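Local coordinates for Crov588 (Cafeteriavirus, PDB 6NYR), which is of unknown function but folds as a circular array of FNIP-type leucine-rich repeats, a scaffold that could bind other macromolecules, at residues A[489-492]-A[493-497]; A[506-510]-A[511-515]. One frame throughout, in Å; residues are numbered along the deposited sequence.

How the contacts relate
Contacts 1 and 2 belong to the same FNIP repeat range and occupy two successive coils of the leucine-rich ring, contact 1 leading into strand 497-499 and contact 2 preceding strand 519-521. Contact 1 is the more buried: a leucine pair lies beneath a type I turn whose exposed corner carries Asp493 and Arg494. Contact 2 sits further from the centre of the chain and is only partly buried, with three apolar approaches and a tighter backbone bend at Glu510 and Asn511. Among the contacts between the coils, Leu491 packs against Leu513 and Pro514. Each has one weak backbone hydrogen bond and otherwise relies on aliphatic contacts.

Contact 1. Residues A[489-492]-A[493-497]; sequences NVLP and DRLTY
Leu491 reaches Leu495 four residues on through one branch of its side chain: its CD2 lies 3.8 Å from CD2 of Leu495, and the same Leu495 methyl also sits 3.9 Å from CB of Leu491. The two side chains cross obliquely rather than running alongside one another. On the Leu495 side, CG stands opposite the backbone N (chi1 -176°), which sends the chain back under the turn to its partner. Both leucines also touch Leu476 of strand 475-477, in the preceding coil, and belong to the hydrophobic interior expected of a leucine-rich repeat, here just ahead of the short parallel strand 497-499. Pro492 comes next and starts a type I beta turn that ends at Leu495. Its carbonyl O receives the backbone N of Leu495 at 3.5 Å, a long and weak bond but a nearly straight one (165°). Beside that bond, CB of Leu495 rests 3.6 Å from Pro492 O. Asp493 and Arg494 fill the two central positions of the turn, with their side chains exposed, while the carbonyl oxygens of Asp493 and Leu495 both lie within hydrogen-bonding reach of Ser516 OG in the following coil and must share its single proton or take it in turn.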
ATOM      1  N   ASN A 489      -1.671 -36.876  16.177  1.00 63.26           N
ATOM      2  CA  ASN A 489      -2.425 -36.270  17.274  1.00 64.97           C
ATOM      3  C   ASN A 489      -1.702 -35.057  17.849  1.00 62.14           C
ATOM      4  O   ASN A 489      -1.745 -34.805  19.056  1.00 65.20           O
ATOM      5  CB  ASN A 489      -2.710 -37.281  18.391  1.00 71.47           C
ATOM      6  CG  ASN A 489      -3.577 -38.440  17.939  1.00 77.97           C
ATOM      7  OD1 ASN A 489      -4.621 -38.246  17.310  1.00 78.96           O
ATOM      8  ND2 ASN A 489      -3.152 -39.656  18.262  1.00 80.11           N
ATOM      9  N   VAL A 490      -1.041 -34.290  16.990  1.00 57.87           N
ATOM     10  CA  VAL A 490      -0.459 -33.009  17.370  1.00 56.37           C
ATOM     11  C   VAL A 490      -1.208 -31.848  16.726  1.00 53.30           C
ATOM     12  O   VAL A 490      -1.609 -30.905  17.406  1.00 54.97           O
ATOM     13  CB  VAL A 490       1.047 -32.958  17.019  1.00 56.28           C
ATOM     14  CG1 VAL A 490       1.611 -31.575  17.296  1.00 55.03           C
ATOM     15  CG2 VAL A 490       1.809 -34.021  17.801  1.00 56.49           C
ATOM     16  N   LEU A 491      -1.434 -31.919  15.420  1.00 51.55           N
ATOM     17  CA  LEU A 491      -2.158 -30.864  14.715  1.00 52.07           C
ATOM     18  C   LEU A 491      -3.653 -31.001  14.976  1.00 55.05           C
ATOM     19  O   LEU A 491      -4.220 -32.078  14.761  1.00 55.22           O
ATOM     20  CB  LEU A 491      -1.861 -30.936  13.219  1.00 49.90           C
ATOM     21  CG  LEU A 491      -0.379 -30.788  12.863  1.00 48.26           C
ATOM     22  CD1 LEU A 491      -0.121 -31.106  11.392  1.00 47.75           C
ATOM     23  CD2 LEU A 491       0.150 -29.401  13.215  1.00 46.29           C
ATOM     24  N   PRO A 492      -4.322 -29.946  15.440  1.00 56.48           N
ATOM     25  CA  PRO A 492      -5.739 -30.069  15.808  1.00 56.45           C
ATOM     26  C   PRO A 492      -6.640 -30.196  14.586  1.00 54.74           C
ATOM     27  O   PRO A 492      -6.227 -30.025  13.437  1.00 51.22           O
ATOM     28  CB  PRO A 492      -6.027 -28.782  16.591  1.00 58.95           C
ATOM     29  CG  PRO A 492      -5.016 -27.798  16.088  1.00 57.28           C
ATOM     30  CD  PRO A 492      -3.786 -28.592  15.711  1.00 55.31           C
ATOM     31  N   ASP A 493      -7.911 -30.498  14.869  1.00 54.39           N
ATOM     32  CA  ASP A 493      -8.858 -30.941  13.855  1.00 54.77           C
ATOM     33  C   ASP A 493      -9.471 -29.814  13.035  1.00 53.18           C
ATOM     34  O   ASP A 493     -10.180 -30.105  12.066  1.00 53.48           O
ATOM     35  CB  ASP A 493      -9.994 -31.739  14.511  1.00 60.23           C
ATOM     36  CG  ASP A 493      -9.510 -33.009  15.165  1.00 64.65           C
ATOM     37  OD1 ASP A 493      -8.528 -33.593  14.660  1.00 66.24           O
ATOM     38  OD2 ASP A 493     -10.115 -33.428  16.175  1.00 66.05           O
ATOM     39  N   ARG A 494      -9.257 -28.552  13.400  1.00 51.85           N
ATOM     40  CA  ARG A 494      -9.780 -27.444  12.609  1.00 51.34           C
ATOM     41  C   ARG A 494      -8.692 -26.702  11.840  1.00 48.26           C
ATOM     42  O   ARG A 494      -8.976 -25.668  11.227  1.00 47.40           O
ATOM     43  CB  ARG A 494     -10.549 -26.460  13.493  1.00 56.07           C
ATOM     44  CG  ARG A 494     -11.830 -27.026  14.077  1.00 56.61           C
ATOM     45  CD  ARG A 494     -12.576 -25.985  14.903  1.00 58.13           C
ATOM     46  NE  ARG A 494     -13.898 -26.457  15.302  1.00 61.56           N
ATOM     47  CZ  ARG A 494     -15.041 -26.047  14.760  1.00 62.62           C
ATOM     48  NH1 ARG A 494     -15.040 -25.149  13.784  1.00 58.66           N
ATOM     49  NH2 ARG A 494     -16.188 -26.539  15.198  1.00 69.92           N
ATOM     50  N   LEU A 495      -7.464 -27.212  11.845  1.00 47.17           N
ATOM     51  CA  LEU A 495      -6.363 -26.556  11.149  1.00 45.77           C
ATOM     52  C   LEU A 495      -6.586 -26.592   9.645  1.00 45.95           C
ATOM     53  O   LEU A 495      -6.712 -27.669   9.054  1.00 45.93           O
ATOM     54  CB  LEU A 495      -5.045 -27.238  11.505  1.00 47.67           C
ATOM     55  CG  LEU A 495      -3.747 -26.647  10.959  1.00 46.69           C
ATOM     56  CD1 LEU A 495      -3.599 -25.193  11.333  1.00 46.98           C
ATOM     57  CD2 LEU A 495      -2.562 -27.464  11.481  1.00 50.18           C
ATOM     58  N   THR A 496      -6.643 -25.412   9.027  1.00 49.05           N
ATOM     59  CA  THR A 496      -6.739 -25.301   7.579  1.00 45.75           C
ATOM     60  C   THR A 496      -5.450 -24.835   6.921  1.00 42.08           C
ATOM     61  O   THR A 496      -5.218 -25.160   5.757  1.00 42.16           O
ATOM     62  CB  THR A 496      -7.858 -24.323   7.183  1.00 48.66           C
ATOM     63  OG1 THR A 496      -7.567 -23.020   7.708  1.00 48.54           O
ATOM     64  CG2 THR A 496      -9.205 -24.802   7.699  1.00 46.70           C
ATOM     65  N   TYR A 497      -4.603 -24.093   7.632  1.00 44.79           N
ATOM     66  CA  TYR A 497      -3.399 -23.511   7.048  1.00 46.74           C
ATOM     67  C   TYR A 497      -2.197 -23.911   7.886  1.00 46.31           C
ATOM     68  O   TYR A 497      -2.176 -23.682   9.101  1.00 46.88           O
ATOM     69  CB  TYR A 497      -3.514 -21.985   6.962  1.00 46.08           C
ATOM     70  CG  TYR A 497      -2.335 -21.294   6.308  1.00 48.43           C
ATOM     71  CD1 TYR A 497      -1.190 -20.988   7.033  1.00 48.85           C
ATOM     72  CD2 TYR A 497      -2.371 -20.939   4.967  1.00 50.76           C
ATOM     73  CE1 TYR A 497      -0.116 -20.351   6.441  1.00 50.24           C
ATOM     74  CE2 TYR A 497      -1.295 -20.303   4.364  1.00 50.83           C
ATOM     75  CZ  TYR A 497      -0.171 -20.010   5.104  1.00 50.68           C
ATOM     76  OH  TYR A 497       0.897 -19.376   4.515  1.00 50.10           O
TER

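Contact 2. Residues A[506-510]-A[511-515]; sequences QKIME and NVLPN
Different first torsions at Ile508 and Met509 bring one branch of each to Val512: CG2 of Ile508 and CG of Met509. In Ile508, CG1 stands beside the backbone N (chi1 -50°), which leaves CG2 opposite that N and turned toward Val512 and Leu513. In Met509, CG instead falls between the backbone N and the carbonyl carbon (chi1 52°), and from there it meets the CG2 branch of Val512, roughly at right angles to the approach of Ile508. CG2 of Ile508 lies 4.1 Å from CB of Val512 and 4.0 Å from CD1 of Leu513. The Ile508 side chain runs at about a right angle to both. The closest apolar approach is that of Met509 CG to Val512 CG2, at 3.5 Å, so it is the first methylene beyond CB that touches, and the extended thioether end runs on past it. Val512 CG2 also lies 3.7 Å from the carbonyl O of Met509.

Between these groups the chain bends sharply. The backbone N of Val512 approaches O of Glu510 at 3.3 Å in a weak, bent hydrogen bond (140°), and the backbone angles of Asn511 suit an inverse gamma turn. This bend lies in the loop between strands 497-499 and 519-521 of the leucine-rich coil. Asn511 touches Glu488 of the preceding coil. Across the bend itself the side chains make neither hydrogen bond nor salt bridge; cohesion therefore comes from non-directional aliphatic packing, backed by one weak backbone bond.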
ATOM      1  N   GLN A 506      11.673 -32.961   7.966  1.00 57.56           N
ATOM      2  CA  GLN A 506      11.399 -34.226   8.629  1.00 59.25           C
ATOM      3  C   GLN A 506      10.341 -34.994   7.846  1.00 57.91           C
ATOM      4  O   GLN A 506       9.492 -34.399   7.177  1.00 56.71           O
ATOM      5  CB  GLN A 506      10.908 -34.012  10.067  1.00 58.79           C
ATOM      6  CG  GLN A 506      11.883 -33.301  10.981  1.00 59.60           C
ATOM      7  CD  GLN A 506      13.205 -34.030  11.109  1.00 61.20           C
ATOM      8  OE1 GLN A 506      13.248 -35.228  11.385  1.00 60.60           O
ATOM      9  NE2 GLN A 506      14.299 -33.302  10.908  1.00 62.92           N
ATOM     10  N   LYS A 507      10.393 -36.319   7.937  1.00 61.13           N
ATOM     11  CA  LYS A 507       9.379 -37.151   7.304  1.00 62.07           C
ATOM     12  C   LYS A 507       8.020 -36.930   7.956  1.00 55.98           C
ATOM     13  O   LYS A 507       7.924 -36.686   9.165  1.00 51.75           O
ATOM     14  CB  LYS A 507       9.781 -38.625   7.369  1.00 65.60           C
ATOM     15  CG  LYS A 507      10.862 -38.986   6.358  1.00 70.82           C
ATOM     16  CD  LYS A 507      11.372 -40.410   6.516  1.00 75.39           C
ATOM     17  CE  LYS A 507      12.527 -40.660   5.551  1.00 79.53           C
ATOM     18  NZ  LYS A 507      13.366 -41.828   5.931  1.00 82.88           N
ATOM     19  N   ILE A 508       6.974 -36.997   7.136  1.00 55.77           N
ATOM     20  CA  ILE A 508       5.589 -36.882   7.572  1.00 56.45           C
ATOM     21  C   ILE A 508       4.901 -38.217   7.314  1.00 56.74           C
ATOM     22  O   ILE A 508       4.811 -38.661   6.163  1.00 54.93           O
ATOM     23  CB  ILE A 508       4.865 -35.738   6.847  1.00 55.14           C
ATOM     24  CG1 ILE A 508       5.710 -34.462   6.919  1.00 55.08           C
ATOM     25  CG2 ILE A 508       3.492 -35.498   7.454  1.00 55.68           C
ATOM     26  CD1 ILE A 508       5.026 -33.226   6.380  1.00 55.16           C
ATOM     27  N   MET A 509       4.418 -38.858   8.377  1.00 61.47           N
ATOM     28  CA  MET A 509       3.762 -40.151   8.247  1.00 65.74           C
ATOM     29  C   MET A 509       2.260 -39.934   8.036  1.00 63.72           C
ATOM     30  O   MET A 509       1.803 -38.817   7.776  1.00 59.03           O
ATOM     31  CB  MET A 509       4.099 -41.033   9.449  1.00 76.22           C
ATOM     32  CG  MET A 509       3.870 -40.429  10.818  1.00 86.86           C
ATOM     33  SD  MET A 509       4.549 -41.516  12.105  1.00 96.30           S
ATOM     34  CE  MET A 509       3.689 -40.927  13.566  1.00 95.09           C
ATOM     35  N   GLU A 510       1.468 -40.998   8.158  1.00 65.49           N
ATOM     36  CA  GLU A 510       0.153 -41.018   7.519  1.00 68.27           C
ATOM     37  C   GLU A 510      -0.907 -40.177   8.226  1.00 68.49           C
ATOM     38  O   GLU A 510      -1.543 -39.321   7.602  1.00 72.38           O
ATOM     39  CB  GLU A 510      -0.326 -42.473   7.377  1.00 72.54           C
ATOM     40  CG  GLU A 510       0.173 -43.165   6.114  1.00 77.07           C
ATOM     41  CD  GLU A 510      -0.237 -44.626   6.024  1.00 82.41           C
ATOM     42  OE1 GLU A 510      -1.440 -44.923   6.183  1.00 82.60           O
ATOM     43  OE2 GLU A 510       0.651 -45.478   5.807  1.00 83.07           O
ATOM     44  N   ASN A 511      -1.150 -40.427   9.505  1.00 63.40           N
ATOM     45  CA  ASN A 511      -2.208 -39.710  10.226  1.00 63.56           C
ATOM     46  C   ASN A 511      -1.643 -38.568  11.069  1.00 62.10           C
ATOM     47  O   ASN A 511      -1.838 -38.485  12.282  1.00 62.25           O
ATOM     48  CB  ASN A 511      -3.029 -40.680  11.073  1.00 67.31           C
ATOM     49  CG  ASN A 511      -3.817 -41.660  10.227  1.00 69.05           C
ATOM     50  OD1 ASN A 511      -3.634 -42.873  10.325  1.00 71.53           O
ATOM     51  ND2 ASN A 511      -4.699 -41.134   9.380  1.00 68.80           N
ATOM     52  N   VAL A 512      -0.950 -37.662  10.389  1.00 60.18           N
ATOM     53  CA  VAL A 512      -0.372 -36.478  11.008  1.00 56.87           C
ATOM     54  C   VAL A 512      -1.106 -35.210  10.578  1.00 51.51           C
ATOM     55  O   VAL A 512      -1.471 -34.380  11.414  1.00 51.75           O
ATOM     56  CB  VAL A 512       1.137 -36.378  10.679  1.00 56.80           C
ATOM     57  CG1 VAL A 512       1.710 -35.073  11.204  1.00 55.29           C
ATOM     58  CG2 VAL A 512       1.884 -37.584  11.230  1.00 59.40           C
ATOM     59  N   LEU A 513      -1.353 -35.058   9.280  1.00 48.04           N
ATOM     60  CA  LEU A 513      -1.987 -33.856   8.750  1.00 47.82           C
ATOM     61  C   LEU A 513      -3.501 -33.992   8.813  1.00 48.56           C
ATOM     62  O   LEU A 513      -4.056 -34.917   8.201  1.00 48.16           O
ATOM     63  CB  LEU A 513      -1.532 -33.618   7.322  1.00 47.68           C
ATOM     64  CG  LEU A 513      -0.022 -33.402   7.193  1.00 47.30           C
ATOM     65  CD1 LEU A 513       0.445 -33.451   5.758  1.00 49.47           C
ATOM     66  CD2 LEU A 513       0.352 -32.063   7.831  1.00 47.13           C
ATOM     67  N   PRO A 514      -4.203 -33.105   9.513  1.00 49.99           N
ATOM     68  CA  PRO A 514      -5.632 -33.335   9.760  1.00 50.69           C
ATOM     69  C   PRO A 514      -6.463 -33.212   8.494  1.00 53.96           C
ATOM     70  O   PRO A 514      -6.099 -32.516   7.543  1.00 54.92           O
ATOM     71  CB  PRO A 514      -6.003 -32.246  10.778  1.00 51.37           C
ATOM     72  CG  PRO A 514      -5.003 -31.147  10.538  1.00 50.38           C
ATOM     73  CD  PRO A 514      -3.727 -31.824  10.082  1.00 48.18           C
ATOM     74  N   ASN A 515      -7.609 -33.893   8.500  1.00 56.51           N
ATOM     75  CA  ASN A 515      -8.526 -33.863   7.366  1.00 57.18           C
ATOM     76  C   ASN A 515      -9.303 -32.558   7.272  1.00 55.72           C
ATOM     77  O   ASN A 515     -10.323 -32.486   6.579  1.00 56.20           O
ATOM     78  CB  ASN A 515      -9.485 -35.054   7.442  1.00 58.21           C
ATOM     79  CG  ASN A 515      -8.820 -36.358   7.050  1.00 59.08           C
ATOM     80  OD1 ASN A 515      -8.400 -36.526   5.906  1.00 59.09           O
ATOM     81  ND2 ASN A 515      -8.713 -37.283   7.997  1.00 60.52           N
TER